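Local atomic coordinates of putative lipoprotein (Clostridium perfringens ATCC 13124, PDB entry 4R7R), a protein that is of uncharacterised function but, as a putative bacterial lipoprotein with an alpha-beta fold, may bind lipid. Residues I25-M30 and S34-D39; V82-G87 and T92-D97. All blocks are in the same frame, centred on the assembly; numbering follows the deposited sequence.

Contact 1 (I25-M30 and S34-D39); sequences IRLLDM and SEVIVD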
loop_
_atom_site.group_PDB
_atom_site.type_symbol
_atom_site.label_atom_id
_atom_site.label_comp_id
_atom_site.label_asym_id
_atom_site.label_seq_id
_atom_site.Cartn_x
_atom_site.Cartn_y
_atom_site.Cartn_z
ATOM N N ILE A 25 6.461 -3.388 8.884
ATOM C CA ILE A 25 5.185 -3.594 8.226
ATOM C C ILE A 25 4.330 -4.591 8.985
ATOM O O ILE A 25 4.810 -5.605 9.465
ATOM C CB ILE A 25 5.361 -4.072 6.784
ATOM C CG1 ILE A 25 6.112 -3.025 5.963
ATOM C CG2 ILE A 25 4.010 -4.329 6.155
ATOM C CD1 ILE A 25 6.498 -3.527 4.582
ATOM N N ARG A 26 3.052 -4.267 9.106
ATOM C CA ARG A 26 2.086 -5.168 9.687
ATOM C C ARG A 26 1.025 -5.461 8.666
ATOM O O ARG A 26 0.504 -4.545 8.051
ATOM C CB ARG A 26 1.453 -4.561 10.922
ATOM C CG ARG A 26 1.892 -5.209 12.183
ATOM C CD ARG A 26 1.380 -4.433 13.376
ATOM N NE ARG A 26 1.607 -2.992 13.259
ATOM C CZ ARG A 26 0.634 -2.087 13.227
ATOM N NH1 ARG A 26 -0.638 -2.474 13.297
ATOM N NH2 ARG A 26 0.930 -0.796 13.130
ATOM N N LEU A 27 0.726 -6.740 8.476
ATOM C CA LEU A 27 -0.338 -7.161 7.582
ATOM C C LEU A 27 -1.558 -7.613 8.381
ATOM O O LEU A 27 -1.435 -8.377 9.343
ATOM C CB LEU A 27 0.133 -8.296 6.674
ATOM C CG LEU A 27 1.249 -8.032 5.671
ATOM C CD1 LEU A 27 1.379 -9.211 4.721
ATOM C CD2 LEU A 27 0.959 -6.766 4.899
ATOM N N LEU A 28 -2.731 -7.138 7.970
ATOM C CA LEU A 28 -3.994 -7.575 8.547
ATOM C C LEU A 28 -4.895 -8.249 7.495
ATOM O O LEU A 28 -5.226 -7.637 6.476
ATOM C CB LEU A 28 -4.721 -6.384 9.177
ATOM C CG LEU A 28 -6.052 -6.710 9.852
ATOM C CD1 LEU A 28 -5.791 -7.558 11.073
ATOM C CD2 LEU A 28 -6.792 -5.444 10.224
ATOM N N ASP A 29 -5.289 -9.499 7.750
ATOM C CA ASP A 29 -6.258 -10.214 6.908
ATOM C C ASP A 29 -7.673 -9.690 7.217
ATOM O O ASP A 29 -8.140 -9.794 8.349
ATOM C CB ASP A 29 -6.144 -11.734 7.152
ATOM C CG ASP A 29 -6.939 -12.586 6.142
ATOM O OD1 ASP A 29 -8.078 -12.214 5.791
ATOM O OD2 ASP A 29 -6.429 -13.657 5.713
HETATM N N MSE A 30 -8.351 -9.119 6.224
HETATM C CA MSE A 30 -9.653 -8.489 6.469
HETATM C C MSE A 30 -10.823 -9.476 6.513
HETATM O O MSE A 30 -11.961 -9.084 6.746
HETATM C CB MSE A 30 -9.936 -7.415 5.412
HETATM C CG MSE A 30 -9.089 -6.160 5.563
HETATM SE SE MSE A 30 -9.089 -5.499 7.389
HETATM C CE MSE A 30 -10.669 -4.355 7.265
ATOM N N SER A 34 -6.816 -11.633 11.466
ATOM C CA SER A 34 -5.533 -12.069 11.983
ATOM C C SER A 34 -4.417 -11.169 11.448
ATOM O O SER A 34 -4.477 -10.682 10.313
ATOM C CB SER A 34 -5.281 -13.527 11.603
ATOM O OG SER A 34 -5.469 -13.719 10.210
ATOM N N GLU A 35 -3.395 -10.974 12.270
ATOM C CA GLU A 35 -2.332 -10.013 12.006
ATOM C C GLU A 35 -0.956 -10.701 11.910
ATOM O O GLU A 35 -0.689 -11.640 12.664
ATOM C CB GLU A 35 -2.338 -8.969 13.116
ATOM C CG GLU A 35 -1.693 -7.652 12.776
ATOM C CD GLU A 35 -1.990 -6.595 13.820
ATOM O OE1 GLU A 35 -1.498 -5.453 13.669
ATOM O OE2 GLU A 35 -2.726 -6.909 14.786
ATOM N N VAL A 36 -0.093 -10.265 10.987
ATOM C CA VAL A 36 1.284 -10.791 10.928
ATOM C C VAL A 36 2.329 -9.701 10.758
ATOM O O VAL A 36 2.053 -8.649 10.189
ATOM C CB VAL A 36 1.503 -11.807 9.775
ATOM C CG1 VAL A 36 0.762 -13.074 10.029
ATOM C CG2 VAL A 36 1.122 -11.212 8.429
ATOM N N ILE A 37 3.535 -9.966 11.243
ATOM C CA ILE A 37 4.662 -9.061 11.041
ATOM C C ILE A 37 5.444 -9.443 9.796
ATOM O O ILE A 37 5.790 -10.613 9.610
ATOM C CB ILE A 37 5.612 -9.079 12.237
ATOM C CG1 ILE A 37 4.839 -8.752 13.510
ATOM C CG2 ILE A 37 6.751 -8.082 12.034
ATOM C CD1 ILE A 37 4.335 -7.334 13.502
ATOM N N VAL A 38 5.724 -8.473 8.937
ATOM C CA VAL A 38 6.537 -8.774 7.763
ATOM C C VAL A 38 8.010 -8.955 8.168
ATOM O O VAL A 38 8.584 -8.116 8.867
ATOM C CB VAL A 38 6.411 -7.687 6.684
ATOM C CG1 VAL A 38 7.469 -7.881 5.606
ATOM C CG2 VAL A 38 5.018 -7.725 6.078
ATOM N N ASP A 39 8.604 -10.060 7.736
ATOM C CA ASP A 39 10.014 -10.340 8.022
ATOM C C ASP A 39 10.943 -9.271 7.456
ATOM O O ASP A 39 10.625 -8.640 6.444
ATOM C CB ASP A 39 10.427 -11.707 7.456
ATOM C CG ASP A 39 9.807 -12.862 8.206
ATOM O OD1 ASP A 39 9.438 -12.673 9.387
ATOM O OD2 ASP A 39 9.706 -13.960 7.620
HETATM O O HOH W 1 8.214 -5.438 9.891
#
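A beta hairpin formed by strands 24-29 and 35-37 brings Arg26 against Glu35 and Ile37, and Leu27 against Val36 and Val38. Leu27 and Val36 are an antiparallel hydrogen-bonded pair: Leu27 N donates to Val36 O at 2.9 Å, and Val36 N returns a bond to Leu27 O at 2.8 Å. Hydrogen bonding continues on either side of this pair, with Asp29 N bonded to Ser34 O and Val38 N to Ile25 O. Beyond the latter, water 1 accepts from Ile25 N and donates to Val38 O, taking the place of a direct bond.

On one face, Arg26 NH1 forms a salt bridge with Glu35 OE1 at 3.1 Å. The oxygen lies only 3° out of the guanidinium plane, at its edge, whereas the carboxylate plane is turned 58° from it. With CG anti to the backbone N (chi1 -158°) and the chain extended beyond it, Glu35 reaches over to strand 24-29, and Arg26 CD also closes on the same OE1. A second salt bridge, from Arg26 NH2 to Asp75, links this hairpin at the edge of the antiparallel sheet to strand 70-75, which lies on the other flank of 24-29; two carboxylates thus hold the guanidinium. Ile37 CD1 packs on Arg26 CG at 3.5 Å, on the aliphatic part of the arginine.

On the other face, Leu27 and Val36 form an apolar patch partly covered by helix 116-125, whose Val123 and Phe124 touch both. Here Val36 CG2 meets Leu27 CB at 3.5 Å, while Val38 CG2 reaches Ile25 CG2 at 3.5 Å and Leu27 CG at 3.8 Å.

Contact 2 (V82-G87 and T92-D97); sequences VIDIYG and TLYPWD
Tyr94 OH donates a hydrogen bond to Asp84 OD2 at 2.8 Å across the antiparallel beta hairpin of strands 80-85 and 90-95, reaching the carboxylate oxygen on its syn side but 27° out of the carboxylate plane. Asp84 also forms a salt bridge through OD1 with Lys71 of strand 70-75, and Lys71 NZ is hydrogen-bonded to Tyr94 OH, so the lysine ties the pair to the next strand; its positive charge would probably favour an ionised Asp84. Water 2 adds a further link: it is hydrogen-bonded to Thr92 OG1 and Tyr86 OH, lying in the plane of the Tyr86 ring.

Asp84, Thr92 and Tyr94 stand, with Val82, on one face of the hairpin, in the interior of the sheet. Four backbone bonds set the register: Val82 and Tyr94 exchange two, Val82 N to Tyr94 O being 2.8 Å, and Asp84 and Thr92 exchange the other two. Between them, the non-hydrogen-bonded pair Ile83 and Leu93 has its CA atoms 4.5 Å apart.

That pair turns to the opposite face, where Ile83 CG1 lies 4.0 Å from Leu93 CG as the side chains run alongside each other. Leu93 packs further on helix 9-17, and Ile83 on Leu116 of helix 116-125. On the face of Asp84 and Tyr94, with CG between the backbone N and the carbonyl carbon (chi1 55°), the Tyr94 ring runs alongside Val82 of the partner strand. Val82 CB lies over the ring face in a CH-pi contact, 4.1 Å from the centroid and 20° off the normal, while Val82 CG1 approaches Tyr94 CZ at 3.6 Å.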
loop_
_atom_site.group_PDB
_atom_site.type_symbol
_atom_site.label_atom_id
_atom_site.label_comp_id
_atom_site.label_asym_id
_atom_site.label_seq_id
_atom_site.Cartn_x
_atom_site.Cartn_y
_atom_site.Cartn_z
ATOM N N VAL A 82 -1.049 3.695 5.724
ATOM C CA VAL A 82 -1.896 2.547 5.516
ATOM C C VAL A 82 -2.031 2.308 4.022
ATOM O O VAL A 82 -2.201 3.246 3.248
ATOM C CB VAL A 82 -3.295 2.752 6.174
ATOM C CG1 VAL A 82 -4.233 1.642 5.811
ATOM C CG2 VAL A 82 -3.161 2.859 7.688
ATOM N N ILE A 83 -1.917 1.046 3.612
ATOM C CA ILE A 83 -2.275 0.670 2.252
ATOM C C ILE A 83 -3.400 -0.368 2.301
ATOM O O ILE A 83 -3.242 -1.444 2.903
ATOM C CB ILE A 83 -1.085 0.091 1.464
ATOM C CG1 ILE A 83 0.139 0.996 1.575
ATOM C CG2 ILE A 83 -1.465 -0.116 -0.006
ATOM C CD1 ILE A 83 1.381 0.408 0.933
ATOM N N ASP A 84 -4.537 -0.048 1.688
ATOM C CA ASP A 84 -5.621 -1.015 1.619
ATOM C C ASP A 84 -5.490 -1.805 0.315
ATOM O O ASP A 84 -5.318 -1.212 -0.750
ATOM C CB ASP A 84 -6.986 -0.322 1.717
ATOM C CG ASP A 84 -7.253 0.272 3.106
ATOM O OD1 ASP A 84 -6.722 -0.273 4.103
ATOM O OD2 ASP A 84 -8.005 1.275 3.208
ATOM N N ILE A 85 -5.553 -3.136 0.392
ATOM C CA ILE A 85 -5.431 -3.965 -0.807
ATOM C C ILE A 85 -6.786 -4.506 -1.294
ATOM O O ILE A 85 -7.459 -5.259 -0.579
ATOM C CB ILE A 85 -4.474 -5.154 -0.551
ATOM C CG1 ILE A 85 -3.153 -4.660 0.059
ATOM C CG2 ILE A 85 -4.250 -5.947 -1.825
ATOM C CD1 ILE A 85 -2.486 -3.598 -0.771
ATOM N N TYR A 86 -7.185 -4.126 -2.506
ATOM C CA TYR A 86 -8.414 -4.651 -3.116
ATOM C C TYR A 86 -8.129 -5.609 -4.273
ATOM O O TYR A 86 -6.976 -5.985 -4.527
ATOM C CB TYR A 86 -9.295 -3.508 -3.621
ATOM C CG TYR A 86 -9.680 -2.550 -2.530
ATOM C CD1 TYR A 86 -10.874 -2.700 -1.830
ATOM C CD2 TYR A 86 -8.830 -1.519 -2.173
ATOM C CE1 TYR A 86 -11.221 -1.839 -0.822
ATOM C CE2 TYR A 86 -9.163 -0.649 -1.169
ATOM C CZ TYR A 86 -10.360 -0.811 -0.495
ATOM O OH TYR A 86 -10.668 0.069 0.511
ATOM N N GLY A 87 -9.186 -5.997 -4.978
ATOM C CA GLY A 87 -9.044 -6.856 -6.139
ATOM C C GLY A 87 -8.498 -6.106 -7.339
ATOM O O GLY A 87 -8.387 -4.883 -7.308
ATOM N N THR A 92 -5.348 1.551 -2.111
ATOM C CA THR A 92 -5.424 2.930 -1.648
ATOM C C THR A 92 -4.318 3.130 -0.625
ATOM O O THR A 92 -3.841 2.165 -0.020
ATOM C CB THR A 92 -6.782 3.300 -1.009
ATOM O OG1 THR A 92 -6.999 2.521 0.176
ATOM C CG2 THR A 92 -7.932 3.111 -2.002
ATOM N N LEU A 93 -3.924 4.382 -0.432
ATOM C CA LEU A 93 -2.752 4.709 0.359
ATOM C C LEU A 93 -2.988 6.057 1.037
ATOM O O LEU A 93 -3.367 7.049 0.374
ATOM C CB LEU A 93 -1.500 4.742 -0.533
ATOM C CG LEU A 93 -0.101 4.746 0.108
ATOM C CD1 LEU A 93 0.942 4.314 -0.918
ATOM C CD2 LEU A 93 0.263 6.116 0.684
ATOM N N TYR A 94 -2.760 6.098 2.352
ATOM C CA TYR A 94 -3.066 7.293 3.124
ATOM C C TYR A 94 -2.410 7.244 4.503
ATOM O O TYR A 94 -2.073 6.152 4.989
ATOM C CB TYR A 94 -4.585 7.464 3.243
ATOM C CG TYR A 94 -5.332 6.272 3.806
ATOM C CD1 TYR A 94 -5.662 6.214 5.153
ATOM C CD2 TYR A 94 -5.729 5.212 2.983
ATOM C CE1 TYR A 94 -6.356 5.128 5.682
ATOM C CE2 TYR A 94 -6.423 4.134 3.491
ATOM C CZ TYR A 94 -6.739 4.092 4.842
ATOM O OH TYR A 94 -7.438 3.020 5.365
ATOM N N PRO A 95 -2.199 8.424 5.126
ATOM C CA PRO A 95 -1.653 8.400 6.484
ATOM C C PRO A 95 -2.700 7.819 7.416
ATOM O O PRO A 95 -3.907 7.963 7.153
ATOM C CB PRO A 95 -1.349 9.878 6.792
ATOM C CG PRO A 95 -2.154 10.666 5.820
ATOM C CD PRO A 95 -2.422 9.792 4.624
ATOM N N TRP A 96 -2.251 7.163 8.481
ATOM C CA TRP A 96 -3.151 6.381 9.330
ATOM C C TRP A 96 -4.241 7.231 9.982
ATOM O O TRP A 96 -5.318 6.743 10.298
ATOM C CB TRP A 96 -2.349 5.665 10.414
ATOM C CG TRP A 96 -1.889 6.603 11.482
ATOM C CD1 TRP A 96 -1.007 7.645 11.340
ATOM C CD2 TRP A 96 -2.306 6.612 12.850
ATOM N NE1 TRP A 96 -0.847 8.289 12.540
ATOM C CE2 TRP A 96 -1.629 7.678 13.484
ATOM C CE3 TRP A 96 -3.180 5.819 13.601
ATOM C CZ2 TRP A 96 -1.795 7.971 14.840
ATOM C CZ3 TRP A 96 -3.347 6.108 14.957
ATOM C CH2 TRP A 96 -2.659 7.179 15.561
ATOM N N ASP A 97 -3.946 8.506 10.196
ATOM C CA ASP A 97 -4.845 9.382 10.933
ATOM C C ASP A 97 -5.532 10.395 10.014
ATOM O O ASP A 97 -6.120 11.370 10.485
ATOM C CB ASP A 97 -4.073 10.119 12.050
ATOM C CG ASP A 97 -2.994 11.061 11.499
ATOM O OD1 ASP A 97 -2.635 12.054 12.188
ATOM O OD2 ASP A 97 -2.508 10.801 10.365
HETATM O O HOH W 2 -9.531 2.295 1.609
#

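How the contacts relate
From the N terminus, the chain passes helix 9-17 and enters strand 24-29; contact 1 then closes a short loop, with three residues between its segments. Contact 2 closes a second hairpin much later, with four residues between 82-87 and 92-97. The loops follow in series, neither nesting nor crossing. Both hairpins belong to one antiparallel sheet, contact 1 at its edge and contact 2 further in. Strand 70-75 lies between them, pairing with 24-29 on one flank and 80-85 on the other. Their centres are 14 Å apart, and the nearest atoms, about 6 Å apart, do not touch. Helix 116-125 meets side chains from both hairpins.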